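Local structure of putative ABC transporter amino acid-binding protein (Sinorhizobium meliloti, 2Q88) at residues Ala223-Glu227 with Ser228-Ala232; Asn4-Glu7 with Glu8-Gln12; Glu44-Arg48 with Leu49-Asp53. The protein binds the compatible solute ectoine and probably delivers it to an ABC transporter that imports it for osmoprotection. All blocks are in the same frame, centred on the assembly; numbering follows the deposited sequence.

Contact 1: residues Ala223-Glu227 with Ser228-Ala232; sequences AKLKE and SGEFA
K226 and F231 lie side by side and point the same way, where two helices of this family 3 extracellular solute-binding protein are folded against each other across a single glycine. CG of K226 sits over one face of the F231 ring, 4.0 Å from the ring centroid and displaced toward the rim, a CH-pi contact. Beyond CG the lysine chain runs on extended, so CE passes near CZ; NZ is far from the ring, at most a weak cation-pi partner, and is bonded instead to the carbonyl of P95. The ring reaches this place because its CG stands anti to the backbone N (chi1 174°). The L225 and E230 side chains cross at a slant, CD1 of L225 meeting CG of E230 at 3.8 Å, while the CB atoms of L225 and F231 also touch.

Behind these side chains lie the bonds of the turn. S228 N continues the helix to K224 O at 3.0 Å. F231 N reaches back to L225 O at 2.9 Å with a nearly straight N-H (173°), although it arrives from above the carbonyl plane; the N-H of G229 is shared weakly between L225 O and K226 O. OG of S228 lies 3.1 Å from K224 O and 3.2 Å from L225 O, its one proton unassigned between them. Water 1, in the ring plane at the edge of F231, donates to K226 O at 3.0 Å and accepts from A232 N at 3.2 Å.

G229 turns the chain with a phi of 99°, where a CB would jam against the carbonyl oxygen of S228. Farther out, A242 and A245 of helix 242-246 pack on F231. The chemistry implies a joint set chiefly by carbonyls at the end of helix 212-228, while the methylenes of K226 pack on the F231 ring.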
loop_
_atom_site.group_PDB
_atom_site.type_symbol
_atom_site.label_atom_id
_atom_site.label_comp_id
_atom_site.label_asym_id
_atom_site.label_seq_id
_atom_site.Cartn_x
_atom_site.Cartn_y
_atom_site.Cartn_z
ATOM N N ALA A 223 14.400 13.106 1.129
ATOM C CA ALA A 223 14.395 14.523 0.762
ATOM C C ALA A 223 15.392 14.845 -0.354
ATOM O O ALA A 223 15.077 15.604 -1.257
ATOM C CB ALA A 223 14.652 15.407 1.983
ATOM N N LYS A 224 16.590 14.276 -0.287
ATOM C CA LYS A 224 17.590 14.490 -1.338
ATOM C C LYS A 224 17.170 13.879 -2.676
ATOM O O LYS A 224 17.418 14.464 -3.736
ATOM C CB LYS A 224 18.961 13.959 -0.894
ATOM C CG LYS A 224 19.565 14.798 0.210
ATOM C CD LYS A 224 21.000 14.422 0.547
ATOM C CE LYS A 224 21.058 13.387 1.641
ATOM N NZ LYS A 224 22.435 13.252 2.237
ATOM N N LEU A 225 16.541 12.706 -2.629
ATOM C CA LEU A 225 15.993 12.059 -3.824
ATOM C C LEU A 225 14.899 12.923 -4.457
ATOM O O LEU A 225 14.850 13.081 -5.681
ATOM C CB LEU A 225 15.393 10.700 -3.443
ATOM C CG LEU A 225 15.991 9.340 -3.812
ATOM C CD1 LEU A 225 17.496 9.323 -4.099
ATOM C CD2 LEU A 225 15.592 8.295 -2.766
ATOM N N LYS A 226 14.022 13.464 -3.616
ATOM C CA LYS A 226 12.941 14.349 -4.075
ATOM C C LYS A 226 13.501 15.599 -4.751
ATOM O O LYS A 226 13.086 15.938 -5.851
ATOM C CB LYS A 226 11.998 14.722 -2.920
ATOM C CG LYS A 226 11.072 13.570 -2.484
ATOM C CD LYS A 226 10.270 13.914 -1.238
ATOM C CE LYS A 226 9.196 12.856 -0.954
ATOM N NZ LYS A 226 8.441 13.139 0.295
ATOM N N GLU A 227 14.462 16.243 -4.084
ATOM C CA GLU A 227 15.119 17.463 -4.557
ATOM C C GLU A 227 15.851 17.269 -5.899
ATOM O O GLU A 227 15.692 18.073 -6.820
ATOM C CB GLU A 227 16.075 17.966 -3.462
ATOM C CG GLU A 227 17.031 19.080 -3.867
ATOM C CD GLU A 227 16.605 20.455 -3.401
ATOM O OE1 GLU A 227 15.724 20.568 -2.514
ATOM O OE2 GLU A 227 17.172 21.439 -3.916
ATOM N N SER A 228 16.617 16.188 -6.024
ATOM C CA SER A 228 17.387 15.936 -7.250
ATOM C C SER A 228 16.524 15.512 -8.450
ATOM O O SER A 228 16.922 15.686 -9.602
ATOM C CB SER A 228 18.470 14.880 -6.993
ATOM O OG SER A 228 17.865 13.632 -6.672
ATOM N N GLY A 229 15.359 14.941 -8.180
ATOM C CA GLY A 229 14.520 14.386 -9.236
ATOM C C GLY A 229 14.664 12.880 -9.359
ATOM O O GLY A 229 13.987 12.244 -10.178
ATOM N N GLU A 230 15.542 12.301 -8.543
ATOM C CA GLU A 230 15.765 10.862 -8.577
ATOM C C GLU A 230 14.548 10.097 -8.054
ATOM O O GLU A 230 14.247 9.006 -8.528
ATOM C CB GLU A 230 17.024 10.495 -7.793
ATOM C CG GLU A 230 17.455 9.036 -7.917
ATOM C CD GLU A 230 17.866 8.635 -9.333
ATOM O OE1 GLU A 230 18.325 9.498 -10.119
ATOM O OE2 GLU A 230 17.745 7.433 -9.653
ATOM N N PHE A 231 13.858 10.688 -7.077
ATOM C CA PHE A 231 12.574 10.187 -6.570
ATOM C C PHE A 231 11.580 9.928 -7.708
ATOM O O PHE A 231 11.069 8.814 -7.846
ATOM C CB PHE A 231 12.031 11.176 -5.521
ATOM C CG PHE A 231 10.638 10.876 -5.014
ATOM C CD1 PHE A 231 10.386 9.778 -4.196
ATOM C CD2 PHE A 231 9.594 11.740 -5.309
ATOM C CE1 PHE A 231 9.097 9.531 -3.709
ATOM C CE2 PHE A 231 8.297 11.503 -4.830
ATOM C CZ PHE A 231 8.054 10.400 -4.027
ATOM N N ALA A 232 11.344 10.943 -8.541
ATOM C CA ALA A 232 10.460 10.814 -9.696
ATOM C C ALA A 232 10.945 9.742 -10.664
ATOM O O ALA A 232 10.139 8.991 -11.189
ATOM C CB ALA A 232 10.290 12.157 -10.415
HETATM O O HOH W 1 11.770 13.941 -7.602
#

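Contact 2: residues Asn4-Glu7 with Glu8-Gln12; sequences NKLE and ELKEQ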
loop_
_atom_site.group_PDB
_atom_site.type_symbol
_atom_site.label_atom_id
_atom_site.label_comp_id
_atom_site.label_asym_id
_atom_site.label_seq_id
_atom_site.Cartn_x
_atom_site.Cartn_y
_atom_site.Cartn_z
ATOM N N ASN A 4 20.744 3.229 18.068
ATOM C CA ASN A 4 21.792 2.711 17.185
ATOM C C ASN A 4 21.307 1.646 16.190
ATOM O O ASN A 4 22.090 0.820 15.719
ATOM C CB ASN A 4 23.001 2.224 17.988
ATOM C CG ASN A 4 22.654 1.127 18.964
ATOM O OD1 ASN A 4 22.243 0.033 18.572
ATOM N ND2 ASN A 4 22.843 1.404 20.252
ATOM N N LYS A 5 20.018 1.688 15.863
ATOM C CA LYS A 5 19.414 0.731 14.932
ATOM C C LYS A 5 20.062 0.750 13.542
ATOM O O LYS A 5 20.244 -0.305 12.936
ATOM C CB LYS A 5 17.897 0.956 14.832
ATOM C CG LYS A 5 17.127 -0.021 13.931
ATOM C CD LYS A 5 17.417 -1.490 14.241
ATOM C CE LYS A 5 16.259 -2.386 13.836
ATOM N NZ LYS A 5 15.504 -1.856 12.667
ATOM N N LEU A 6 20.413 1.932 13.040
ATOM C CA LEU A 6 21.065 2.024 11.734
ATOM C C LEU A 6 22.408 1.290 11.757
ATOM O O LEU A 6 22.704 0.527 10.845
ATOM C CB LEU A 6 21.265 3.479 11.297
ATOM C CG LEU A 6 21.186 3.847 9.803
ATOM C CD1 LEU A 6 22.173 4.960 9.471
ATOM C CD2 LEU A 6 21.376 2.674 8.834
ATOM N N GLU A 7 23.207 1.514 12.800
ATOM C CA GLU A 7 24.506 0.831 12.937
ATOM C C GLU A 7 24.342 -0.689 12.870
ATOM O O GLU A 7 25.126 -1.372 12.213
ATOM C CB GLU A 7 25.195 1.211 14.246
ATOM C CG GLU A 7 25.540 2.685 14.385
ATOM C CD GLU A 7 25.532 3.149 15.835
ATOM O OE1 GLU A 7 26.092 2.432 16.700
ATOM O OE2 GLU A 7 24.963 4.232 16.114
ATOM N N GLU A 8 23.312 -1.197 13.549
ATOM C CA GLU A 8 22.988 -2.624 13.589
ATOM C C GLU A 8 22.654 -3.172 12.205
ATOM O O GLU A 8 23.100 -4.259 11.834
ATOM C CB GLU A 8 21.815 -2.873 14.535
ATOM C CG GLU A 8 22.102 -2.526 15.988
ATOM C CD GLU A 8 21.008 -2.997 16.927
ATOM O OE1 GLU A 8 19.821 -2.691 16.677
ATOM O OE2 GLU A 8 21.339 -3.678 17.922
ATOM N N LEU A 9 21.858 -2.415 11.454
ATOM C CA LEU A 9 21.486 -2.777 10.088
ATOM C C LEU A 9 22.672 -2.726 9.133
ATOM O O LEU A 9 22.802 -3.578 8.260
ATOM C CB LEU A 9 20.366 -1.864 9.573
ATOM C CG LEU A 9 19.021 -1.976 10.288
ATOM C CD1 LEU A 9 18.001 -1.081 9.603
ATOM C CD2 LEU A 9 18.528 -3.427 10.312
ATOM N N LYS A 10 23.530 -1.725 9.302
ATOM C CA LYS A 10 24.730 -1.610 8.482
ATOM C C LYS A 10 25.649 -2.798 8.748
ATOM O O LYS A 10 26.201 -3.381 7.812
ATOM C CB LYS A 10 25.453 -0.289 8.751
ATOM C CG LYS A 10 24.680 0.950 8.307
ATOM C CD LYS A 10 25.376 2.230 8.779
ATOM C CE LYS A 10 26.583 2.592 7.913
ATOM N NZ LYS A 10 27.187 3.909 8.317
ATOM N N GLU A 11 25.781 -3.177 10.018
ATOM C CA GLU A 11 26.670 -4.287 10.394
ATOM C C GLU A 11 26.071 -5.630 9.992
ATOM O O GLU A 11 26.794 -6.565 9.667
ATOM C CB GLU A 11 27.006 -4.255 11.888
ATOM C CG GLU A 11 27.721 -2.987 12.367
ATOM C CD GLU A 11 29.064 -2.706 11.683
ATOM O OE1 GLU A 11 29.531 -1.544 11.766
ATOM O OE2 GLU A 11 29.666 -3.628 11.072
ATOM N N GLN A 12 24.740 -5.698 10.001
ATOM C CA GLN A 12 23.978 -6.850 9.529
ATOM C C GLN A 12 24.161 -7.076 8.033
ATOM O O GLN A 12 24.292 -8.209 7.584
ATOM C CB GLN A 12 22.489 -6.605 9.803
ATOM C CG GLN A 12 21.618 -7.831 9.720
ATOM C CD GLN A 12 20.331 -7.647 10.481
ATOM O OE1 GLN A 12 20.191 -8.164 11.589
ATOM N NE2 GLN A 12 19.404 -6.886 9.915
#
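K5 and E8 cross at about a right angle, and the meeting is between a methylene and an oxygen rather than between charges: CD of K5 lies 3.6 Å from OE1 of E8, whereas NZ is 6.0 Å from that OE1. The lysine's torsions explain this. CG stands opposite the backbone N (chi1 -177°), and bends at chi2 and chi4 carry NZ to within 4.0 Å of CD1 of L9 and on to a salt bridge with D74. E8 instead has CG beside its own N and an extended chain, which runs back along the first turn to give OE1 to R1. With an alanine in place of E8, the R1 guanidinium would probably be left without this carboxylate mate and CD of K5 without its contact with OE1.

The frame is the opening of the N-terminal helix 5-12, with N4 at the N-cap position. Regular i to i+4 bonds run from E8 N to N4 O at 3.2 Å and from K10 N to L6 O at 2.9 Å. On another flank the L6 and K10 side chains cross obliquely, CD2 of L6 touching CG of K10 at 3.8 Å.

Contact 3: residues Glu44-Arg48 with Leu49-Asp53; sequences EIFKR and LGVAD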
loop_
_atom_site.group_PDB
_atom_site.type_symbol
_atom_site.label_atom_id
_atom_site.label_comp_id
_atom_site.label_asym_id
_atom_site.label_seq_id
_atom_site.Cartn_x
_atom_site.Cartn_y
_atom_site.Cartn_z
ATOM N N GLU A 44 17.004 1.740 -2.515
ATOM C CA GLU A 44 17.925 2.820 -2.875
ATOM C C GLU A 44 18.345 3.652 -1.660
ATOM O O GLU A 44 19.524 3.966 -1.500
ATOM C CB GLU A 44 17.345 3.708 -3.994
ATOM C CG GLU A 44 18.323 4.736 -4.564
ATOM C CD GLU A 44 19.692 4.144 -4.939
ATOM O OE1 GLU A 44 20.726 4.757 -4.572
ATOM O OE2 GLU A 44 19.752 3.072 -5.595
ATOM N N ILE A 45 17.391 4.001 -0.798
ATOM C CA ILE A 45 17.738 4.760 0.413
ATOM C C ILE A 45 18.648 3.942 1.345
ATOM O O ILE A 45 19.697 4.420 1.797
ATOM C CB ILE A 45 16.471 5.257 1.130
ATOM C CG1 ILE A 45 15.827 6.383 0.301
ATOM C CG2 ILE A 45 16.814 5.760 2.548
ATOM C CD1 ILE A 45 14.429 6.787 0.707
ATOM N N PHE A 46 18.253 2.701 1.621
ATOM C CA PHE A 46 19.065 1.858 2.496
ATOM C C PHE A 46 20.481 1.717 1.974
ATOM O O PHE A 46 21.434 1.767 2.752
ATOM C CB PHE A 46 18.411 0.495 2.738
ATOM C CG PHE A 46 17.390 0.507 3.844
ATOM C CD1 PHE A 46 17.760 0.847 5.148
ATOM C CD2 PHE A 46 16.065 0.155 3.592
ATOM C CE1 PHE A 46 16.805 0.864 6.190
ATOM C CE2 PHE A 46 15.109 0.171 4.609
ATOM C CZ PHE A 46 15.477 0.523 5.914
ATOM N N LYS A 47 20.623 1.558 0.662
ATOM C CA LYS A 47 21.950 1.503 0.044
ATOM C C LYS A 47 22.743 2.767 0.363
ATOM O O LYS A 47 23.921 2.697 0.738
ATOM C CB LYS A 47 21.852 1.317 -1.472
ATOM C CG LYS A 47 23.223 1.136 -2.117
ATOM C CD LYS A 47 23.187 1.042 -3.633
ATOM C CE LYS A 47 24.608 1.172 -4.189
ATOM N NZ LYS A 47 24.681 0.848 -5.644
ATOM N N ARG A 48 22.083 3.919 0.230
ATOM C CA ARG A 48 22.715 5.216 0.487
ATOM C C ARG A 48 23.105 5.364 1.942
ATOM O O ARG A 48 24.093 6.023 2.243
ATOM C CB ARG A 48 21.784 6.354 0.072
ATOM C CG ARG A 48 21.751 6.552 -1.429
ATOM C CD ARG A 48 20.592 7.395 -1.933
ATOM N NE ARG A 48 20.487 7.267 -3.382
ATOM C CZ ARG A 48 20.958 8.145 -4.259
ATOM N NH1 ARG A 48 21.557 9.256 -3.851
ATOM N NH2 ARG A 48 20.811 7.916 -5.553
ATOM N N LEU A 49 22.341 4.722 2.829
ATOM C CA LEU A 49 22.644 4.688 4.253
ATOM C C LEU A 49 23.708 3.643 4.605
ATOM O O LEU A 49 24.083 3.522 5.767
ATOM C CB LEU A 49 21.371 4.433 5.082
ATOM C CG LEU A 49 20.276 5.496 5.004
ATOM C CD1 LEU A 49 19.005 5.064 5.766
ATOM C CD2 LEU A 49 20.837 6.795 5.548
ATOM N N GLY A 50 24.178 2.890 3.612
ATOM C CA GLY A 50 25.214 1.881 3.835
ATOM C C GLY A 50 24.703 0.510 4.236
ATOM O O GLY A 50 25.458 -0.303 4.793
ATOM N N VAL A 51 23.419 0.258 3.963
ATOM C CA VAL A 51 22.795 -1.054 4.187
ATOM C C VAL A 51 22.627 -1.685 2.813
ATOM O O VAL A 51 21.762 -1.263 2.047
ATOM C CB VAL A 51 21.423 -0.932 4.899
ATOM C CG1 VAL A 51 20.760 -2.293 5.059
ATOM C CG2 VAL A 51 21.559 -0.233 6.259
ATOM N N ALA A 52 23.448 -2.695 2.524
ATOM C CA ALA A 52 23.671 -3.222 1.165
ATOM C C ALA A 52 22.487 -3.930 0.482
ATOM O O ALA A 52 22.439 -4.014 -0.752
ATOM C CB ALA A 52 24.891 -4.148 1.165
ATOM N N ASP A 53 21.553 -4.460 1.271
ATOM C CA ASP A 53 20.424 -5.211 0.715
ATOM C C ASP A 53 19.161 -5.010 1.535
ATOM O O ASP A 53 19.221 -4.530 2.669
ATOM C CB ASP A 53 20.756 -6.707 0.666
ATOM C CG ASP A 53 20.140 -7.414 -0.543
ATOM O OD1 ASP A 53 19.139 -6.916 -1.113
ATOM O OD2 ASP A 53 20.613 -8.476 -1.012
#
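Helix 37-48 ends where V51 N bonds back to F46 O at 2.8 Å and G50 N to K47 O at 2.9 Å, while the last ordinary helical bond runs from L49 N to I45 O. This pair of bonds, with a positive phi at G50 (88°), defines a Schellman motif. A side chain on G50 would collide with the carbonyl oxygen of L49, and the chain leaves the motif toward strand 53-58.

The side chains complete the cap in the classical way, by an apolar contact between the residues joined through the longer bond. F46 and V51 lie side by side, CB to CB at 4.0 Å; CB of V51 approaches the ring obliquely, and its CG2 comes near CD1 of F46. O of V51 lies 3.4 Å from CA of K47, a CA-H...O contact. L49 folds against the last turn: with CG set opposite its carbonyl carbon (chi1 -63°), it lays CD1 alongside CG2 of I45, 4.0 Å away. L9 of helix 5-12 packs on both F46 and V51.

On the exposed flank R48 stretches back one turn to E44 in a salt bridge, its NE 2.8 Å from OE1; OE1 of E44 accepts on its anti lone pair and lies 31° out of the R48 guanidinium plane.

From the N terminus the three contacts follow in series, none nesting in or crossing another. Contact 2 is a turn within helix 5-12 and closes no loop; contact 3 closes the end of helix 37-48; contact 1 closes the glycine turn joining helices 212-228 and 230-235. Contacts 2 and 3 touch directly, L6 CD2 and L9 CB resting on V51 CG2, while K10 CE approaches L49 O. Contact 3 also meets contact 1, where L225 lies on I45 and R48. Contacts 1 and 2 stay about 11 Å apart at their nearest atoms, yet helix 212-228, whose far end holds contact 1, also reaches contact 2, L214 packing on helix 5-12.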